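Local coordinates for ferredoxin component of carbazole 1,9a-dioxygenase (Nocardioides aromaticivorans, PDB 3GCE), which carries a Rieske-type [2Fe-2S] cluster and probably passes electrons to the terminal oxygenase component of the carbazole 1,9a-dioxygenase system, at residues A[10-20]-A[102-111]. Numbering follows the deposited sequence.
Sequences TPVRVATLDQL and VDGTEILVAP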
ATOM      1  N   THR A  10      -0.817  13.618 -14.782  1.00 32.03           N
ATOM      2  CA  THR A  10      -1.038  14.231 -13.472  1.00 29.66           C
ATOM      3  C   THR A  10      -1.100  13.075 -12.515  1.00 26.58           C
ATOM      4  O   THR A  10      -1.453  11.970 -12.926  1.00 27.35           O
ATOM      5  CB  THR A  10      -2.399  14.941 -13.398  1.00 29.83           C
ATOM      6  OG1 THR A  10      -3.393  14.147 -14.069  1.00 31.97           O
ATOM      7  CG2 THR A  10      -2.333  16.298 -14.028  1.00 30.65           C
ATOM      8  N   PRO A  11      -0.826  13.319 -11.223  1.00 23.35           N
ATOM      9  CA  PRO A  11      -0.963  12.217 -10.280  1.00 21.19           C
ATOM     10  C   PRO A  11      -2.439  12.007  -9.902  1.00 19.62           C
ATOM     11  O   PRO A  11      -3.320  12.652 -10.484  1.00 17.74           O
ATOM     12  CB  PRO A  11      -0.157  12.694  -9.083  1.00 20.44           C
ATOM     13  CG  PRO A  11      -0.301  14.155  -9.100  1.00 22.65           C
ATOM     14  CD  PRO A  11      -0.432  14.567 -10.553  1.00 22.95           C
ATOM     15  N   VAL A  12      -2.695  11.101  -8.958  1.00 18.12           N
ATOM     16  CA  VAL A  12      -4.039  10.870  -8.450  1.00 17.76           C
ATOM     17  C   VAL A  12      -4.092  11.274  -6.964  1.00 17.47           C
ATOM     18  O   VAL A  12      -3.303  10.767  -6.161  1.00 17.53           O
ATOM     19  CB  VAL A  12      -4.416   9.379  -8.636  1.00 18.25           C
ATOM     20  CG1 VAL A  12      -5.764   9.055  -8.025  1.00 17.40           C
ATOM     21  CG2 VAL A  12      -4.327   8.993 -10.151  1.00 17.78           C
ATOM     22  N   ARG A  13      -4.999  12.180  -6.602  1.00 16.39           N
ATOM     23  CA  ARG A  13      -5.149  12.580  -5.202  1.00 15.86           C
ATOM     24  C   ARG A  13      -6.093  11.557  -4.604  1.00 16.02           C
ATOM     25  O   ARG A  13      -7.225  11.414  -5.085  1.00 15.97           O
ATOM     26  CB  ARG A  13      -5.771  13.984  -4.992  1.00 16.93           C
ATOM     27  CG  ARG A  13      -5.773  14.326  -3.458  1.00 17.62           C
ATOM     28  CD  ARG A  13      -6.959  15.030  -2.793  1.00 22.49           C
ATOM     29  NE  ARG A  13      -8.048  14.135  -2.493  1.00 25.54           N
ATOM     30  CZ  ARG A  13      -8.858  14.166  -1.425  1.00 20.51           C
ATOM     31  NH1 ARG A  13      -8.736  15.024  -0.419  1.00 21.61           N
ATOM     32  NH2 ARG A  13      -9.789  13.264  -1.370  1.00 21.99           N
ATOM     33  N   VAL A  14      -5.644  10.854  -3.571  1.00 15.53           N
ATOM     34  CA  VAL A  14      -6.461   9.782  -2.988  1.00 15.63           C
ATOM     35  C   VAL A  14      -7.170  10.201  -1.717  1.00 16.62           C
ATOM     36  O   VAL A  14      -8.259   9.710  -1.425  1.00 16.79           O
ATOM     37  CB  VAL A  14      -5.635   8.495  -2.743  1.00 15.57           C
ATOM     38  CG1 VAL A  14      -5.170   7.921  -4.096  1.00 14.64           C
ATOM     39  CG2 VAL A  14      -4.446   8.765  -1.821  1.00 13.95           C
ATOM     40  N   ALA A  15      -6.544  11.094  -0.959  1.00 16.35           N
ATOM     41  CA  ALA A  15      -7.057  11.493   0.337  1.00 18.93           C
ATOM     42  C   ALA A  15      -6.181  12.585   0.924  1.00 19.88           C
ATOM     43  O   ALA A  15      -5.097  12.867   0.404  1.00 19.14           O
ATOM     44  CB  ALA A  15      -7.090  10.274   1.288  1.00 19.23           C
ATOM     45  N   THR A  16      -6.663  13.190   2.006  1.00 21.94           N
ATOM     46  CA  THR A  16      -5.881  14.077   2.850  1.00 24.28           C
ATOM     47  C   THR A  16      -5.206  13.223   3.933  1.00 25.38           C
ATOM     48  O   THR A  16      -5.784  12.227   4.399  1.00 25.57           O
ATOM     49  CB  THR A  16      -6.817  15.126   3.514  1.00 25.24           C
ATOM     50  OG1 THR A  16      -7.687  15.674   2.525  1.00 28.89           O
ATOM     51  CG2 THR A  16      -6.054  16.234   4.096  1.00 24.97           C
ATOM     52  N   LEU A  17      -3.987  13.594   4.326  1.00 26.37           N
ATOM     53  CA  LEU A  17      -3.190  12.801   5.250  1.00 28.18           C
ATOM     54  C   LEU A  17      -3.954  12.398   6.512  1.00 29.68           C
ATOM     55  O   LEU A  17      -3.896  11.236   6.929  1.00 29.56           O
ATOM     56  CB  LEU A  17      -1.894  13.526   5.628  1.00 28.11           C
ATOM     57  CG  LEU A  17      -0.859  12.768   6.456  1.00 28.02           C
ATOM     58  CD1 LEU A  17      -0.190  11.699   5.632  1.00 26.91           C
ATOM     59  CD2 LEU A  17       0.179  13.719   7.032  1.00 28.56           C
ATOM     60  N   ASP A  18      -4.683  13.335   7.115  1.00 31.16           N
ATOM     61  CA  ASP A  18      -5.346  13.005   8.380  1.00 32.63           C
ATOM     62  C   ASP A  18      -6.708  12.345   8.201  1.00 32.40           C
ATOM     63  O   ASP A  18      -7.379  12.020   9.188  1.00 32.91           O
ATOM     64  CB  ASP A  18      -5.419  14.208   9.309  1.00 33.80           C
ATOM     65  CG  ASP A  18      -5.811  15.465   8.592  1.00 36.47           C
ATOM     66  OD1 ASP A  18      -6.849  15.446   7.883  1.00 39.36           O
ATOM     67  OD2 ASP A  18      -5.066  16.466   8.741  1.00 39.94           O
ATOM     68  N   GLN A  19      -7.106  12.114   6.951  1.00 31.51           N
ATOM     69  CA  GLN A  19      -8.244  11.243   6.681  1.00 31.08           C
ATOM     70  C   GLN A  19      -7.821   9.788   6.826  1.00 30.25           C
ATOM     71  O   GLN A  19      -8.666   8.903   6.922  1.00 29.39           O
ATOM     72  CB  GLN A  19      -8.821  11.463   5.289  1.00 31.38           C
ATOM     73  CG  GLN A  19      -9.540  12.786   5.085  1.00 32.32           C
ATOM     74  CD  GLN A  19     -10.015  12.964   3.645  1.00 33.26           C
ATOM     75  OE1 GLN A  19      -9.419  12.422   2.704  1.00 31.19           O
ATOM     76  NE2 GLN A  19     -11.103  13.729   3.467  1.00 37.34           N
ATOM     77  N   LEU A  20      -6.507   9.552   6.840  1.00 29.35           N
ATOM     78  CA  LEU A  20      -5.966   8.207   7.035  1.00 28.43           C
ATOM     79  C   LEU A  20      -5.522   7.999   8.470  1.00 27.61           C
ATOM     80  O   LEU A  20      -4.634   8.713   8.974  1.00 27.25           O
ATOM     81  CB  LEU A  20      -4.783   7.957   6.087  1.00 28.24           C
ATOM     82  CG  LEU A  20      -5.012   7.307   4.725  1.00 28.84           C
ATOM     83  CD1 LEU A  20      -6.039   8.051   3.886  1.00 30.37           C
ATOM     84  CD2 LEU A  20      -3.680   7.199   3.991  1.00 28.48           C
ATOM     85  N   VAL A 102       3.229  13.711  -0.262  1.00 16.83           N
ATOM     86  CA  VAL A 102       2.247  14.515   0.463  1.00 15.27           C
ATOM     87  C   VAL A 102       2.557  15.998   0.205  1.00 15.87           C
ATOM     88  O   VAL A 102       3.654  16.478   0.497  1.00 14.85           O
ATOM     89  CB  VAL A 102       2.265  14.221   1.969  1.00 16.17           C
ATOM     90  CG1 VAL A 102       1.267  15.109   2.701  1.00 14.31           C
ATOM     91  CG2 VAL A 102       1.937  12.730   2.237  1.00 16.32           C
ATOM     92  N   ASP A 103       1.589  16.720  -0.352  1.00 16.14           N
ATOM     93  CA  ASP A 103       1.790  18.114  -0.701  1.00 16.37           C
ATOM     94  C   ASP A 103       0.619  18.899  -0.119  1.00 16.93           C
ATOM     95  O   ASP A 103      -0.530  18.641  -0.450  1.00 15.45           O
ATOM     96  CB  ASP A 103       1.893  18.244  -2.228  1.00 16.11           C
ATOM     97  CG  ASP A 103       2.182  19.666  -2.694  1.00 17.53           C
ATOM     98  OD1 ASP A 103       1.306  20.548  -2.513  1.00 14.84           O
ATOM     99  OD2 ASP A 103       3.280  19.898  -3.264  1.00 14.38           O
ATOM    100  N   GLY A 104       0.915  19.826   0.797  1.00 18.48           N
ATOM    101  CA  GLY A 104      -0.138  20.588   1.452  1.00 20.29           C
ATOM    102  C   GLY A 104      -1.258  19.719   2.014  1.00 21.26           C
ATOM    103  O   GLY A 104      -2.438  20.018   1.805  1.00 22.11           O
ATOM    104  N   THR A 105      -0.877  18.672   2.747  1.00 21.08           N
ATOM    105  CA  THR A 105      -1.805  17.670   3.329  1.00 21.69           C
ATOM    106  C   THR A 105      -2.500  16.714   2.340  1.00 19.68           C
ATOM    107  O   THR A 105      -3.013  15.659   2.754  1.00 19.25           O
ATOM    108  CB  THR A 105      -2.863  18.296   4.311  1.00 22.47           C
ATOM    109  OG1 THR A 105      -3.266  17.304   5.272  1.00 29.18           O
ATOM    110  CG2 THR A 105      -4.092  18.765   3.586  1.00 21.47           C
ATOM    111  N   GLU A 106      -2.299  16.880   1.061  1.00 17.21           N
ATOM    112  CA  GLU A 106      -2.943  16.008   0.066  1.00 16.15           C
ATOM    113  C   GLU A 106      -2.024  14.854  -0.318  1.00 14.94           C
ATOM    114  O   GLU A 106      -0.848  15.058  -0.650  1.00 13.95           O
ATOM    115  CB  GLU A 106      -3.335  16.784  -1.197  1.00 16.25           C
ATOM    116  CG  GLU A 106      -4.160  18.044  -0.945  1.00 16.61           C
ATOM    117  CD  GLU A 106      -5.463  17.789  -0.214  1.00 20.12           C
ATOM    118  OE1 GLU A 106      -6.010  16.682  -0.312  1.00 19.62           O
ATOM    119  OE2 GLU A 106      -5.942  18.719   0.463  1.00 24.40           O
ATOM    120  N   ILE A 107      -2.572  13.648  -0.297  1.00 13.59           N
ATOM    121  CA  ILE A 107      -1.788  12.481  -0.651  1.00 13.12           C
ATOM    122  C   ILE A 107      -1.901  12.234  -2.153  1.00 12.39           C
ATOM    123  O   ILE A 107      -2.989  11.930  -2.676  1.00 11.94           O
ATOM    124  CB  ILE A 107      -2.199  11.209   0.149  1.00 12.82           C
ATOM    125  CG1 ILE A 107      -2.061  11.436   1.659  1.00 14.22           C
ATOM    126  CG2 ILE A 107      -1.339  10.016  -0.291  1.00 12.95           C
ATOM    127  CD1 ILE A 107      -2.712  10.266   2.485  1.00 13.36           C
ATOM    128  N   LEU A 108      -0.776  12.358  -2.844  1.00 12.15           N
ATOM    129  CA  LEU A 108      -0.759  12.220  -4.308  1.00 12.89           C
ATOM    130  C   LEU A 108       0.035  10.981  -4.709  1.00 13.69           C
ATOM    131  O   LEU A 108       1.169  10.806  -4.253  1.00 12.77           O
ATOM    132  CB  LEU A 108      -0.111  13.454  -4.915  1.00 13.00           C
ATOM    133  CG  LEU A 108      -0.688  14.837  -4.547  1.00 14.02           C
ATOM    134  CD1 LEU A 108       0.150  15.949  -5.203  1.00 13.54           C
ATOM    135  CD2 LEU A 108      -2.155  14.925  -4.988  1.00 12.73           C
ATOM    136  N   VAL A 109      -0.548  10.158  -5.578  1.00 15.39           N
ATOM    137  CA  VAL A 109       0.063   8.906  -6.043  1.00 16.80           C
ATOM    138  C   VAL A 109       0.323   8.982  -7.556  1.00 18.93           C
ATOM    139  O   VAL A 109      -0.582   9.290  -8.334  1.00 19.16           O
ATOM    140  CB  VAL A 109      -0.865   7.686  -5.723  1.00 17.11           C
ATOM    141  CG1 VAL A 109      -0.201   6.339  -6.129  1.00 16.37           C
ATOM    142  CG2 VAL A 109      -1.231   7.683  -4.206  1.00 16.28           C
ATOM    143  N   ALA A 110       1.553   8.712  -7.971  1.00 20.20           N
ATOM    144  CA  ALA A 110       1.874   8.675  -9.394  1.00 22.16           C
ATOM    145  C   ALA A 110       1.311   7.403 -10.015  1.00 23.70           C
ATOM    146  O   ALA A 110       1.533   6.319  -9.490  1.00 23.83           O
ATOM    147  CB  ALA A 110       3.371   8.745  -9.600  1.00 21.30           C
ATOM    148  N   PRO A 111       0.561   7.525 -11.123  1.00 25.95           N
ATOM    149  CA  PRO A 111      -0.024   6.346 -11.762  1.00 27.85           C
ATOM    150  C   PRO A 111       1.038   5.504 -12.455  1.00 29.63           C
ATOM    151  O   PRO A 111       2.118   6.010 -12.751  1.00 29.41           O
ATOM    152  CB  PRO A 111      -0.977   6.939 -12.815  1.00 28.28           C
ATOM    153  CG  PRO A 111      -1.087   8.392 -12.494  1.00 27.62           C
ATOM    154  CD  PRO A 111       0.210   8.758 -11.844  1.00 26.57           C
TER
HETATM  155  O   HOH W   1      -8.486  18.831   1.514  1.00 42.20           O
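In the small antiparallel sheet of this Rieske ferredoxin, far from the cluster, edge strand 12-16 pairs with strand 106-109, so that the N- and C-terminal ends of the modelled chain run side by side. Val12 and Val109 exchange both backbone bonds, N to O, at 2.9 Å each. A beta bulge follows: Val14 N donates to Ile107 O, whereas Ile107 N turns to Ala15 O (2.7 Å), setting Val14 and Ala15 together against one residue. Leu17 N then donates to Thr105 O, within the type I' turn from Asp103 to Glu106. On one face Val14 CG2 lies 3.7 Å from Ile107 CG2, and Ile107 CD1 reaches Leu20 CD2 at 3.6 Å; Phe28, Val30 and Val44 of the neighbouring sheet cover this apolar side. On the other, Glu106 bends at chi2 (-59°) and brings OE1 to Arg13 NH1, 3.2 Å away, in a salt bridge. NH1 meets the syn side of the carboxylate, whose plane is 27° from that of the guanidinium. Ala15 CA sits over one guanidinium face, and a water donates to Glu106 OE2 at 2.8 Å. With Glu106 replaced by an alanine, the Arg13 guanidinium would probably be without its carboxylate mate and freer to swing, and the water without this acceptor. Backbone bonds and buried aliphatic groups thus join strand 12-16 to strand 106-109, with the ion pair clasping the more exposed face.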